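Local coordinates for AgaA (Rhizobium radiobacter, PDB 6HLX), which binds the opine agropinic acid as the periplasmic solute-binding protein of an ABC transporter and so serves its import, at residues G2-G7 / V211-Y216; F64-A69 / K114-T119; V257-A262 / N300-H305; L327-Y332 / P358-R363. All coordinates share one frame; numbering follows the deposited sequence. Where two conformers were deposited one is given.

Contacts 1 and 4 meet at the agropinic acid pocket. They touch through Tyr216 CD2 and Tyr332 CE2, 3.8 Å apart. Contact 1 lends Tyr216 to the ligand, contact 4 Tyr332, Trp360 and Arg363. Their centres are about 23 Å apart; contact 1 reaches from the pocket, at Tyr216, to a zinc site at Asp212. Contacts 2 and 3 lie at the periphery, on opposite sides of the chain's centre, with their centres about 48 Å apart. Nearest atoms of contacts 3 and 4 are about 11 Å apart; those of contacts 2 and 4 about 28 Å. Contacts 1, 2 and 3 each carry a zinc ligand, at separate sites. In sequence, contact 2 falls between the two segments of contact 1.

Contact 1. Residues G2-G7 / V211-Y216; sequences GTLYFG and VDIIDY. With ZN (zinc ion), chain Q; G9Z (agropinic acid), chain E; ACT (acetate ion), chain M.
Strands 3-8 and 213-214 are parallel interior neighbours in the seven-stranded mixed sheet; the chain then runs on to the agropinic acid pocket. Phe6 pairs with Ile213, and Gly7 with Ile214. Gly7 N gives a 2.7 Å bond to Ile213 O, and Asp215 N reaches Gly7 O. Tyr5 O takes two donors, Asp212 N at 2.8 Å and Ile213 N at 3.3 Å. Asp212 OD2 accepts from Tyr5 N at 2.9 Å, on the anti side but tilted out of the carboxylate plane; the bond is nearly straight, 173° at the hydrogen. The same OD2 binds a zinc ion at 2.1 Å. His488 and His490, in the six-histidine C-terminal run, probably a purification tag, and a water complete this site. The water also donates to Thr3 O and lies over the centre of one Tyr5 ring face.

Away from the metal, the Phe6 ring offers one face to Ile213 CG2, a CH-pi contact 4.0 Å from the ring centroid. Phe6 CG is anti to the backbone N (chi1 -166°), which swings the ring across to that methyl. Ile213 CD1 meets Leu4 CD1 at 3.8 Å. Tyr216 OH donates to the agropinic acid O at 2.7 Å. Segment 211-216 thus carries zinc ligand Asp212 before its strand and pocket residue Tyr216 beyond it. The bond from Tyr5 N probably steadies the Asp212 carboxylate.

Contact 2. Residues F64-A69 / K114-T119; sequences FHLRQA and KTVKLT. With ZN (zinc ion), chain R.
Strands 61-66 and 115-120 run antiparallel here, the axes of their segments 5.0 Å apart at closest approach and 161° between their directions. They are neighbours in the five-stranded antiparallel sheet, at its third and fourth places. Phe64 and Val116 form a hydrogen-bonded pair. Phe64 N reaches Val116 O at 2.8 Å, and Val116 N returns a bond to Phe64 O at 3.1 Å. Leu66 N adds another bond, to Lys114 O. His65 and Thr115 are the non-hydrogen-bonded pair between them.

The side chains alternate between the two faces. Phe64, Val116 and Leu118 lie on the buried face, where helix 127-131 packs through Ile128 and Leu131. The Phe64 ring slants against Leu118, with CE2 3.8 Å from Leu118 CD1. Leu66 reaches the same group more loosely, its CD1 near Val116 CG2.

On the other face, His65 and Thr115 lie alongside each other and point the same way. Thr115 OG1 is held by Asp112. His65 NE2 binds a zinc ion at 2.0 Å, which Glu54 also binds. Beyond the strands, Lys114 runs along the loop after Leu66, bent at chi2 (-48°) and again near its end. Its NZ donates to a water that also accepts from Ala69 N. A second water lies in the plane of the His65 ring. Zinc on NE2 and this water on ND1 together probably hold the imidazole's rotation. The water accepts from His65 ND1 at 2.8 Å and donates to Lys114 O at 2.9 Å.

Contact 3. Residues V257-A262 / N300-H305; sequences VRQAIA and NYFSHH. With ZN (zinc ion), chain P.
Ala262 and Tyr301 lie on opposite faces of the Phe302 ring. Ala262 CB, on helix 255-264, sits over the ring centre in a CH-pi contact, 3.5 Å from the centroid and 9° off the normal. Tyr301 comes to the second face by its edge, with CD1 over the ring centre. A chi1 of -65°, CG opposite the carbonyl carbon, sends Phe302 toward the helix, and the twist about CB-CG lays its face on the alanine methyl. Tyr263, the next residue of the helix, adds an edge-to-face ring contact.

Gln259, one turn earlier, comes in at the rim of the Phe302 ring. Its CG lies in the ring plane, and its amide stands nearly upright to that ring, at 83°. The amide is also almost perpendicular to the Tyr301 ring. Gln259 NE2 donates to Tyr301 OH at 3.1 Å, and Gln259 OE1 accepts from a water at 2.8 Å, so both ends of the amide are used.

Farther along the loop, His304 NE2 binds a zinc ion at 2.0 Å. This helix-to-loop contact lies at the edge of the solute-binding fold, where the loop leads into helix 306-315 with His305 at its N-cap.

Contact 4. Residues L327-Y332 / P358-R363; sequences LATSQY and PDWASR. With G9Z (agropinic acid), chain E.
Thr329 and Pro358 form the tightly bonded part of this contact. Thr329 OG1 donates to Pro358 O at 2.7 Å, in the carbonyl plane. OG1 lies opposite the backbone N (chi1 -176°), which turns it to that carbonyl. It also accepts from Gln331 N, an ST turn, tying the loop to itself and to its neighbour. Ser330 N is a second donor to Pro358 O, from above the carbonyl plane. Thr329 CG2 touches the edge of the Trp360 ring, 3.7 Å from CE3.

The other side, with exposed Ser330 and Asp359, is looser. Asp359 N-caps helix 360-369, its OD1 taking Ser362 N at 3.0 Å and Ser362 OG from the opposite face of its plane.

Inward, Tyr332 and Trp360 stand with planes 81° apart and form a corner around the lactam ring of agropinic acid. Ligand CB lies over the centre of the Tyr332 face, and ligand CAC over Trp360. Arg363 NH1 and NH2 donate hydrogen bonds to the ligand hydroxyl oxygens OAS and OAT, each 2.9 Å; OAT lies in the guanidinium plane. The two segments follow parallel strands 322-327 and 351-356 of a beta-alpha-beta unit and form one wall of the opine pocket.

Contact 1. Residues G2-G7 / V211-Y216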
# COMPACT_ATOMS: atom_id res chain seq x y z
N GLY A 2 -3.29 24.28 -17.95
CA GLY A 2 -3.65 24.55 -16.56
C GLY A 2 -2.79 23.79 -15.58
O GLY A 2 -2.09 22.84 -15.94
N THR A 3 -2.85 24.24 -14.32
CA THR A 3 -2.08 23.68 -13.21
C THR A 3 -3.08 23.16 -12.16
O THR A 3 -4.15 23.76 -11.99
CB THR A 3 -1.12 24.78 -12.68
OG1 THR A 3 -0.22 25.15 -13.74
CG2 THR A 3 -0.32 24.36 -11.47
N LEU A 4 -2.71 22.11 -11.44
CA LEU A 4 -3.57 21.58 -10.40
C LEU A 4 -2.78 21.54 -9.09
O LEU A 4 -1.61 21.15 -9.09
CB LEU A 4 -4.06 20.18 -10.79
CG LEU A 4 -5.11 19.54 -9.87
CD1 LEU A 4 -6.13 18.75 -10.65
CD2 LEU A 4 -4.46 18.68 -8.80
N TYR A 5 -3.41 21.97 -7.99
CA TYR A 5 -2.79 21.92 -6.66
C TYR A 5 -3.46 20.75 -5.94
O TYR A 5 -4.70 20.71 -5.83
CB TYR A 5 -3.02 23.22 -5.89
CG TYR A 5 -2.38 24.47 -6.49
CD1 TYR A 5 -1.36 24.37 -7.44
CD2 TYR A 5 -2.77 25.74 -6.09
CE1 TYR A 5 -0.79 25.51 -8.01
CE2 TYR A 5 -2.17 26.89 -6.62
CZ TYR A 5 -1.16 26.76 -7.56
OH TYR A 5 -0.56 27.90 -8.07
N PHE A 6 -2.64 19.81 -5.48
CA PHE A 6 -3.10 18.56 -4.87
C PHE A 6 -2.63 18.54 -3.40
O PHE A 6 -1.43 18.53 -3.14
CB PHE A 6 -2.46 17.40 -5.64
CG PHE A 6 -3.03 16.01 -5.42
CD1 PHE A 6 -2.96 15.39 -4.17
CD2 PHE A 6 -3.59 15.30 -6.48
CE1 PHE A 6 -3.45 14.08 -3.99
CE2 PHE A 6 -4.04 13.99 -6.30
CZ PHE A 6 -3.98 13.39 -5.06
N GLY A 7 -3.59 18.55 -2.49
CA GLY A 7 -3.30 18.55 -1.07
C GLY A 7 -3.06 17.14 -0.57
O GLY A 7 -4.01 16.36 -0.43
N VAL A 211 -6.71 24.61 -2.66
CA VAL A 211 -6.26 23.42 -3.41
C VAL A 211 -7.42 22.89 -4.26
O VAL A 211 -8.58 23.21 -3.97
CB VAL A 211 -5.67 22.28 -2.53
CG1 VAL A 211 -4.37 22.71 -1.87
CG2 VAL A 211 -6.68 21.76 -1.51
N ASP A 212 -7.11 22.03 -5.24
CA ASP A 212 -8.10 21.49 -6.18
C ASP A 212 -8.51 20.05 -5.89
O ASP A 212 -9.59 19.65 -6.28
CB ASP A 212 -7.54 21.60 -7.59
CG ASP A 212 -7.12 23.02 -7.91
OD1 ASP A 212 -7.91 23.94 -7.64
OD2 ASP A 212 -5.97 23.20 -8.35
N ILE A 213 -7.62 19.29 -5.26
CA ILE A 213 -7.88 17.90 -4.85
C ILE A 213 -7.24 17.69 -3.48
O ILE A 213 -6.19 18.25 -3.23
CB ILE A 213 -7.25 16.87 -5.86
CG1 ILE A 213 -7.76 17.07 -7.30
CG2 ILE A 213 -7.45 15.36 -5.40
CD1 ILE A 213 -7.21 16.01 -8.30
N ILE A 214 -7.87 16.87 -2.63
CA ILE A 214 -7.25 16.44 -1.37
C ILE A 214 -7.38 14.94 -1.23
O ILE A 214 -8.38 14.37 -1.67
CB ILE A 214 -7.73 17.17 -0.09
CG1 ILE A 214 -9.27 16.95 0.18
CG2 ILE A 214 -7.33 18.66 -0.10
CD1 ILE A 214 -9.72 17.29 1.64
N ASP A 215 -6.42 14.31 -0.55
CA ASP A 215 -6.57 12.87 -0.26
C ASP A 215 -6.89 12.66 1.23
O ASP A 215 -6.94 13.63 2.00
CB ASP A 215 -5.37 12.05 -0.74
CG ASP A 215 -4.05 12.30 -0.08
OD1 ASP A 215 -4.01 13.04 0.93
OD2 ASP A 215 -3.04 11.71 -0.54
N TYR A 216 -7.13 11.39 1.65
CA TYR A 216 -7.46 11.05 3.03
C TYR A 216 -8.52 11.99 3.63
O TYR A 216 -8.29 12.64 4.65
CB TYR A 216 -6.19 11.02 3.89
CG TYR A 216 -5.38 9.75 3.70
CD1 TYR A 216 -4.39 9.67 2.73
CD2 TYR A 216 -5.52 8.68 4.58
CE1 TYR A 216 -3.62 8.52 2.57
CE2 TYR A 216 -4.74 7.52 4.44
CZ TYR A 216 -3.79 7.44 3.43
OH TYR A 216 -2.99 6.32 3.31
ZN ZN Q . -5.85 25.24 -8.83
OAM G9Z E . 0.57 5.93 4.17
CAB G9Z E . -0.26 5.83 5.08
CAC G9Z E . -0.61 6.90 5.92
CB G9Z E . -1.70 6.35 6.89
CA G9Z E . -1.75 4.86 6.62
C G9Z E . -3.10 4.43 6.38
O G9Z E . -3.58 4.54 5.22
N G9Z E . -0.83 4.67 5.45
CAG G9Z E . -0.66 3.36 4.71
CAH G9Z E . 0.29 2.44 5.47
OAP G9Z E . -0.34 2.14 6.72
CAI G9Z E . 0.59 1.14 4.71
OAQ G9Z E . 0.82 1.45 3.32
CAJ G9Z E . 1.88 0.44 5.25
OAR G9Z E . 2.12 -0.77 4.51
CAK G9Z E . 1.93 0.15 6.77
OAT G9Z E . 3.27 -0.22 7.15
CAL G9Z E . 0.90 -0.90 7.21
OAS G9Z E . 0.91 -1.03 8.65
OXT G9Z E . -3.76 3.99 7.37
C ACT M . -6.35 27.07 -19.48
O ACT M . -7.42 26.48 -19.19
OXT ACT M . -5.21 26.75 -19.05
CH3 ACT M . -6.44 28.26 -20.47
O HOH W 1 -4.11 25.40 -9.48

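Contact 2. Residues F64-A69 / K114-T119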
# COMPACT_ATOMS: atom_id res chain seq x y z
N PHE A 64 9.49 -9.42 -21.90
CA PHE A 64 8.93 -8.07 -22.05
C PHE A 64 9.50 -7.44 -23.28
O PHE A 64 10.73 -7.38 -23.42
CB PHE A 64 9.24 -7.20 -20.83
CG PHE A 64 8.63 -7.78 -19.57
CD1 PHE A 64 7.34 -7.42 -19.18
CD2 PHE A 64 9.32 -8.71 -18.80
CE1 PHE A 64 6.75 -8.01 -18.06
CE2 PHE A 64 8.73 -9.29 -17.68
CZ PHE A 64 7.45 -8.93 -17.31
N HIS A 65 8.62 -6.98 -24.18
CA HIS A 65 9.03 -6.27 -25.38
C HIS A 65 8.83 -4.80 -25.12
O HIS A 65 7.69 -4.35 -24.92
CB HIS A 65 8.25 -6.77 -26.59
CG HIS A 65 8.67 -8.15 -26.97
ND1 HIS A 65 9.91 -8.39 -27.55
CD2 HIS A 65 8.02 -9.33 -26.83
CE1 HIS A 65 9.94 -9.70 -27.77
NE2 HIS A 65 8.83 -10.29 -27.36
N LEU A 66 9.92 -4.06 -24.99
CA LEU A 66 9.86 -2.66 -24.57
C LEU A 66 9.32 -1.71 -25.63
O LEU A 66 9.67 -1.80 -26.80
CB LEU A 66 11.22 -2.15 -24.05
CG LEU A 66 11.87 -2.93 -22.91
CD1 LEU A 66 13.16 -2.25 -22.48
CD2 LEU A 66 10.91 -3.13 -21.71
N ARG A 67 8.47 -0.80 -25.17
CA ARG A 67 7.88 0.27 -25.97
C ARG A 67 8.99 1.28 -26.28
O ARG A 67 9.96 1.39 -25.52
CB ARG A 67 6.81 0.96 -25.07
CG ARG A 67 5.89 1.92 -25.78
CD ARG A 67 4.89 2.51 -24.80
NE ARG A 67 3.92 1.54 -24.28
CZ ARG A 67 2.85 1.11 -24.95
NH1 ARG A 67 2.62 1.54 -26.19
NH2 ARG A 67 2.01 0.26 -24.38
N GLN A 68 8.85 2.04 -27.37
CA GLN A 68 9.78 3.14 -27.64
C GLN A 68 9.42 4.23 -26.62
O GLN A 68 8.29 4.73 -26.61
CB GLN A 68 9.62 3.66 -29.09
CG GLN A 68 10.42 4.94 -29.36
CD GLN A 68 11.90 4.84 -29.07
OE1 GLN A 68 12.58 3.88 -29.45
NE2 GLN A 68 12.44 5.87 -28.39
N ALA A 69 10.33 4.54 -25.72
CA ALA A 69 10.05 5.49 -24.64
C ALA A 69 11.33 6.16 -24.18
O ALA A 69 12.41 5.61 -24.35
CB ALA A 69 9.41 4.74 -23.45
N LYS A 114 15.74 -3.74 -26.53
CA LYS A 114 14.29 -3.64 -26.34
C LYS A 114 13.63 -4.91 -25.82
O LYS A 114 12.40 -5.02 -25.88
CB LYS A 114 13.62 -3.17 -27.64
CG LYS A 114 14.05 -1.77 -28.11
CD LYS A 114 14.02 -0.72 -26.99
CE LYS A 114 14.66 0.59 -27.39
NZ LYS A 114 13.73 1.43 -28.19
N THR A 115 14.41 -5.83 -25.24
CA THR A 115 13.85 -7.07 -24.72
C THR A 115 14.46 -7.42 -23.37
O THR A 115 15.68 -7.41 -23.24
CB THR A 115 14.08 -8.24 -25.71
OG1 THR A 115 13.70 -7.84 -27.04
CG2 THR A 115 13.37 -9.53 -25.30
N VAL A 116 13.60 -7.75 -22.40
CA VAL A 116 13.98 -8.21 -21.07
C VAL A 116 13.32 -9.57 -20.87
O VAL A 116 12.12 -9.69 -21.07
CB VAL A 116 13.52 -7.26 -19.93
CG1 VAL A 116 14.01 -7.76 -18.56
CG2 VAL A 116 13.96 -5.85 -20.19
N LYS A 117 14.08 -10.56 -20.40
CA LYS A 117 13.51 -11.87 -20.11
C LYS A 117 13.82 -12.22 -18.66
O LYS A 117 14.99 -12.18 -18.27
CB LYS A 117 14.13 -12.93 -21.02
CG LYS A 117 13.88 -12.73 -22.51
CD LYS A 117 14.24 -14.00 -23.29
CE LYS A 117 15.70 -14.15 -23.63
NZ LYS A 117 15.95 -15.34 -24.48
N LEU A 118 12.79 -12.60 -17.89
CA LEU A 118 12.95 -13.05 -16.51
C LEU A 118 12.72 -14.54 -16.45
O LEU A 118 11.85 -15.07 -17.14
CB LEU A 118 11.94 -12.36 -15.56
CG LEU A 118 11.86 -10.83 -15.62
CD1 LEU A 118 10.78 -10.32 -14.66
CD2 LEU A 118 13.21 -10.18 -15.36
N THR A 119 13.50 -15.22 -15.61
CA THR A 119 13.31 -16.62 -15.30
C THR A 119 13.19 -16.64 -13.78
O THR A 119 14.02 -16.04 -13.09
CB THR A 119 14.44 -17.53 -15.80
OG1 THR A 119 14.58 -17.36 -17.21
CG2 THR A 119 14.14 -19.01 -15.51
ZN ZN R . 8.38 -12.28 -27.54
O HOH W 2 11.49 -6.29 -28.38
O HOH W 3 12.53 2.41 -25.61

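Contact 3. Residues V257-A262 / N300-H305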
# COMPACT_ATOMS: atom_id res chain seq x y z
N VAL A 257 -2.71 -15.56 22.37
CA VAL A 257 -2.65 -14.14 22.76
C VAL A 257 -3.20 -13.28 21.62
O VAL A 257 -3.98 -12.34 21.86
CB VAL A 257 -1.22 -13.69 23.20
CG1 VAL A 257 -1.11 -12.16 23.33
CG2 VAL A 257 -0.80 -14.38 24.51
N ARG A 258 -2.80 -13.59 20.38
CA ARG A 258 -3.26 -12.82 19.22
C ARG A 258 -4.77 -12.99 19.07
O ARG A 258 -5.47 -11.99 18.90
CB ARG A 258 -2.48 -13.22 17.95
CG ARG A 258 -0.96 -13.07 18.15
CD ARG A 258 -0.20 -13.24 16.85
NE ARG A 258 -0.26 -14.61 16.33
CZ ARG A 258 0.79 -15.42 16.21
NH1 ARG A 258 0.64 -16.62 15.66
NH2 ARG A 258 1.98 -15.05 16.66
N GLN A 259 -5.29 -14.23 19.25
CA GLN A 259 -6.73 -14.50 19.22
C GLN A 259 -7.44 -13.80 20.37
O GLN A 259 -8.52 -13.25 20.15
CB GLN A 259 -7.04 -16.01 19.27
CG GLN A 259 -6.67 -16.76 17.99
CD GLN A 259 -7.63 -17.90 17.67
OE1 GLN A 259 -8.61 -18.14 18.37
NE2 GLN A 259 -7.40 -18.61 16.59
N ALA A 260 -6.84 -13.78 21.61
CA ALA A 260 -7.46 -13.06 22.75
C ALA A 260 -7.73 -11.60 22.37
O ALA A 260 -8.81 -11.10 22.62
CB ALA A 260 -6.57 -13.12 23.99
N ILE A 261 -6.76 -10.94 21.71
CA ILE A 261 -6.90 -9.56 21.24
C ILE A 261 -8.04 -9.43 20.21
O ILE A 261 -8.84 -8.50 20.31
CB ILE A 261 -5.55 -9.03 20.74
CG1 ILE A 261 -4.61 -8.85 21.97
CG2 ILE A 261 -5.73 -7.70 19.99
CD1 ILE A 261 -3.17 -8.61 21.63
N ALA A 262 -8.14 -10.40 19.27
CA ALA A 262 -9.23 -10.43 18.28
C ALA A 262 -10.61 -10.56 18.97
O ALA A 262 -11.58 -9.97 18.50
CB ALA A 262 -9.03 -11.58 17.32
N ASN A 300 -17.42 -15.09 10.46
CA ASN A 300 -17.70 -14.83 11.86
C ASN A 300 -16.93 -15.77 12.77
O ASN A 300 -17.44 -16.21 13.80
CB ASN A 300 -19.21 -14.85 12.11
CG ASN A 300 -19.86 -13.62 11.54
OD1 ASN A 300 -19.80 -12.53 12.11
ND2 ASN A 300 -20.46 -13.77 10.37
N TYR A 301 -15.65 -16.01 12.40
CA TYR A 301 -14.77 -16.86 13.22
C TYR A 301 -14.64 -16.24 14.61
O TYR A 301 -14.80 -16.95 15.62
CB TYR A 301 -13.40 -17.01 12.54
CG TYR A 301 -12.45 -17.89 13.31
CD1 TYR A 301 -11.60 -17.36 14.27
CD2 TYR A 301 -12.37 -19.26 13.05
CE1 TYR A 301 -10.70 -18.16 14.98
CE2 TYR A 301 -11.45 -20.07 13.72
CZ TYR A 301 -10.63 -19.52 14.69
OH TYR A 301 -9.74 -20.31 15.36
N PHE A 302 -14.39 -14.92 14.66
CA PHE A 302 -14.31 -14.21 15.93
C PHE A 302 -15.65 -13.55 16.23
O PHE A 302 -16.52 -13.48 15.37
CB PHE A 302 -13.18 -13.15 15.89
CG PHE A 302 -11.80 -13.73 15.74
CD1 PHE A 302 -11.20 -14.43 16.79
CD2 PHE A 302 -11.09 -13.57 14.56
CE1 PHE A 302 -9.94 -15.00 16.64
CE2 PHE A 302 -9.81 -14.12 14.42
CZ PHE A 302 -9.25 -14.84 15.46
N SER A 303 -15.79 -13.07 17.46
CA SER A 303 -16.92 -12.29 17.94
C SER A 303 -16.37 -11.44 19.07
O SER A 303 -15.22 -11.65 19.46
CB SER A 303 -18.02 -13.21 18.46
OG SER A 303 -17.55 -14.03 19.51
N HIS A 304 -17.15 -10.49 19.58
CA HIS A 304 -16.69 -9.72 20.72
C HIS A 304 -17.07 -10.49 21.98
O HIS A 304 -18.25 -10.69 22.26
CB HIS A 304 -17.25 -8.30 20.76
CG HIS A 304 -16.75 -7.52 21.93
ND1 HIS A 304 -15.40 -7.43 22.22
CD2 HIS A 304 -17.44 -6.82 22.86
CE1 HIS A 304 -15.31 -6.68 23.31
NE2 HIS A 304 -16.51 -6.29 23.73
N HIS A 305 -16.05 -10.96 22.72
CA HIS A 305 -16.27 -11.76 23.92
C HIS A 305 -15.13 -11.64 24.91
O HIS A 305 -14.17 -12.40 24.86
CB HIS A 305 -16.52 -13.22 23.51
CG HIS A 305 -17.46 -13.89 24.44
ND1 HIS A 305 -17.84 -15.20 24.26
CD2 HIS A 305 -18.02 -13.42 25.58
CE1 HIS A 305 -18.62 -15.46 25.30
NE2 HIS A 305 -18.81 -14.37 26.05
ZN ZN P . -16.38 -5.12 25.38
O HOH W 4 -11.06 -19.40 18.42
O HOH W 5 -14.61 -4.38 25.54

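Contact 4. Residues L327-Y332 / P358-R363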
# COMPACT_ATOMS: atom_id res chain seq x y z
N LEU A 327 2.41 0.96 18.69
CA LEU A 327 2.87 2.00 17.78
C LEU A 327 1.75 2.40 16.82
O LEU A 327 1.19 1.55 16.12
CB LEU A 327 4.10 1.52 16.97
CG LEU A 327 4.62 2.46 15.87
CD1 LEU A 327 5.12 3.80 16.45
CD2 LEU A 327 5.67 1.76 15.02
N ALA A 328 1.49 3.69 16.72
CA ALA A 328 0.56 4.20 15.72
C ALA A 328 1.09 5.58 15.32
O ALA A 328 2.31 5.74 15.22
CB ALA A 328 -0.88 4.25 16.27
N THR A 329 0.22 6.56 15.06
CA THR A 329 0.66 7.91 14.67
C THR A 329 -0.38 8.91 15.13
O THR A 329 -1.57 8.57 15.19
CB THR A 329 0.89 8.01 13.14
OG1 THR A 329 1.40 9.32 12.78
CG2 THR A 329 -0.38 7.72 12.30
N SER A 330 0.04 10.16 15.38
CA SER A 330 -0.91 11.22 15.67
C SER A 330 -1.20 12.00 14.34
O SER A 330 -2.03 12.90 14.35
CB SER A 330 -0.32 12.18 16.69
OG SER A 330 0.97 12.51 16.20
N GLN A 331 -0.49 11.70 13.24
CA GLN A 331 -0.68 12.44 11.97
C GLN A 331 -2.04 12.17 11.30
O GLN A 331 -2.54 13.01 10.53
CB GLN A 331 0.47 12.13 11.00
CG GLN A 331 0.43 13.05 9.74
CD GLN A 331 1.71 13.15 8.96
OE1 GLN A 331 1.70 13.47 7.75
NE2 GLN A 331 2.84 12.93 9.62
N TYR A 332 -2.60 10.98 11.55
CA TYR A 332 -3.89 10.57 10.99
C TYR A 332 -4.79 10.34 12.19
O TYR A 332 -4.54 9.42 12.98
CB TYR A 332 -3.72 9.29 10.15
CG TYR A 332 -2.86 9.55 8.93
CD1 TYR A 332 -1.47 9.53 9.01
CD2 TYR A 332 -3.44 9.87 7.70
CE1 TYR A 332 -0.67 9.82 7.91
CE2 TYR A 332 -2.65 10.17 6.59
CZ TYR A 332 -1.27 10.17 6.70
OH TYR A 332 -0.49 10.44 5.61
N PRO A 358 4.04 9.03 17.14
CA PRO A 358 4.86 10.05 16.46
C PRO A 358 4.23 10.45 15.13
O PRO A 358 3.15 9.95 14.77
CB PRO A 358 6.16 9.30 16.22
CG PRO A 358 5.72 7.88 15.95
CD PRO A 358 4.56 7.67 16.90
N ASP A 359 4.91 11.29 14.35
CA ASP A 359 4.38 11.65 13.03
C ASP A 359 4.49 10.43 12.09
O ASP A 359 5.08 9.42 12.48
CB ASP A 359 5.06 12.89 12.45
CG ASP A 359 6.49 12.74 11.95
OD1 ASP A 359 7.06 11.65 12.08
OD2 ASP A 359 7.04 13.71 11.40
N TRP A 360 3.96 10.53 10.86
CA TRP A 360 3.93 9.37 9.99
C TRP A 360 5.30 8.84 9.62
O TRP A 360 5.54 7.62 9.72
CB TRP A 360 3.07 9.62 8.72
CG TRP A 360 3.01 8.39 7.88
CD1 TRP A 360 3.69 8.16 6.72
CD2 TRP A 360 2.43 7.14 8.26
NE1 TRP A 360 3.48 6.88 6.29
CE2 TRP A 360 2.71 6.22 7.22
CE3 TRP A 360 1.64 6.72 9.34
CZ2 TRP A 360 2.25 4.90 7.25
CZ3 TRP A 360 1.18 5.41 9.36
CH2 TRP A 360 1.50 4.52 8.34
N ALA A 361 6.20 9.72 9.16
CA ALA A 361 7.54 9.29 8.73
C ALA A 361 8.29 8.56 9.88
O ALA A 361 8.95 7.54 9.63
CB ALA A 361 8.35 10.48 8.24
N SER A 362 8.13 9.05 11.13
CA SER A 362 8.79 8.38 12.27
C SER A 362 8.17 7.02 12.52
O SER A 362 8.91 6.07 12.76
CB SER A 362 8.72 9.24 13.53
OG SER A 362 9.38 10.47 13.26
N ARG A 363 6.82 6.91 12.42
CA ARG A 363 6.16 5.60 12.60
C ARG A 363 6.69 4.62 11.51
O ARG A 363 7.03 3.48 11.83
CB ARG A 363 4.61 5.78 12.46
CG ARG A 363 3.79 4.47 12.56
CD ARG A 363 3.70 3.72 11.23
NE ARG A 363 2.93 2.50 11.39
CZ ARG A 363 2.86 1.50 10.51
NH1 ARG A 363 2.14 0.42 10.78
NH2 ARG A 363 3.49 1.59 9.35
OAM G9Z E . 0.57 5.93 4.17
CAB G9Z E . -0.26 5.83 5.08
CAC G9Z E . -0.61 6.90 5.92
CB G9Z E . -1.70 6.35 6.89
CA G9Z E . -1.75 4.86 6.62
C G9Z E . -3.10 4.43 6.38
O G9Z E . -3.58 4.54 5.22
N G9Z E . -0.83 4.67 5.45
CAG G9Z E . -0.66 3.36 4.71
CAH G9Z E . 0.29 2.44 5.47
OAP G9Z E . -0.34 2.14 6.72
CAI G9Z E . 0.59 1.14 4.71
OAQ G9Z E . 0.82 1.45 3.32
CAJ G9Z E . 1.88 0.44 5.25
OAR G9Z E . 2.12 -0.77 4.51
CAK G9Z E . 1.93 0.15 6.77
OAT G9Z E . 3.27 -0.22 7.15
CAL G9Z E . 0.90 -0.90 7.21
OAS G9Z E . 0.91 -1.03 8.65
OXT G9Z E . -3.76 3.99 7.37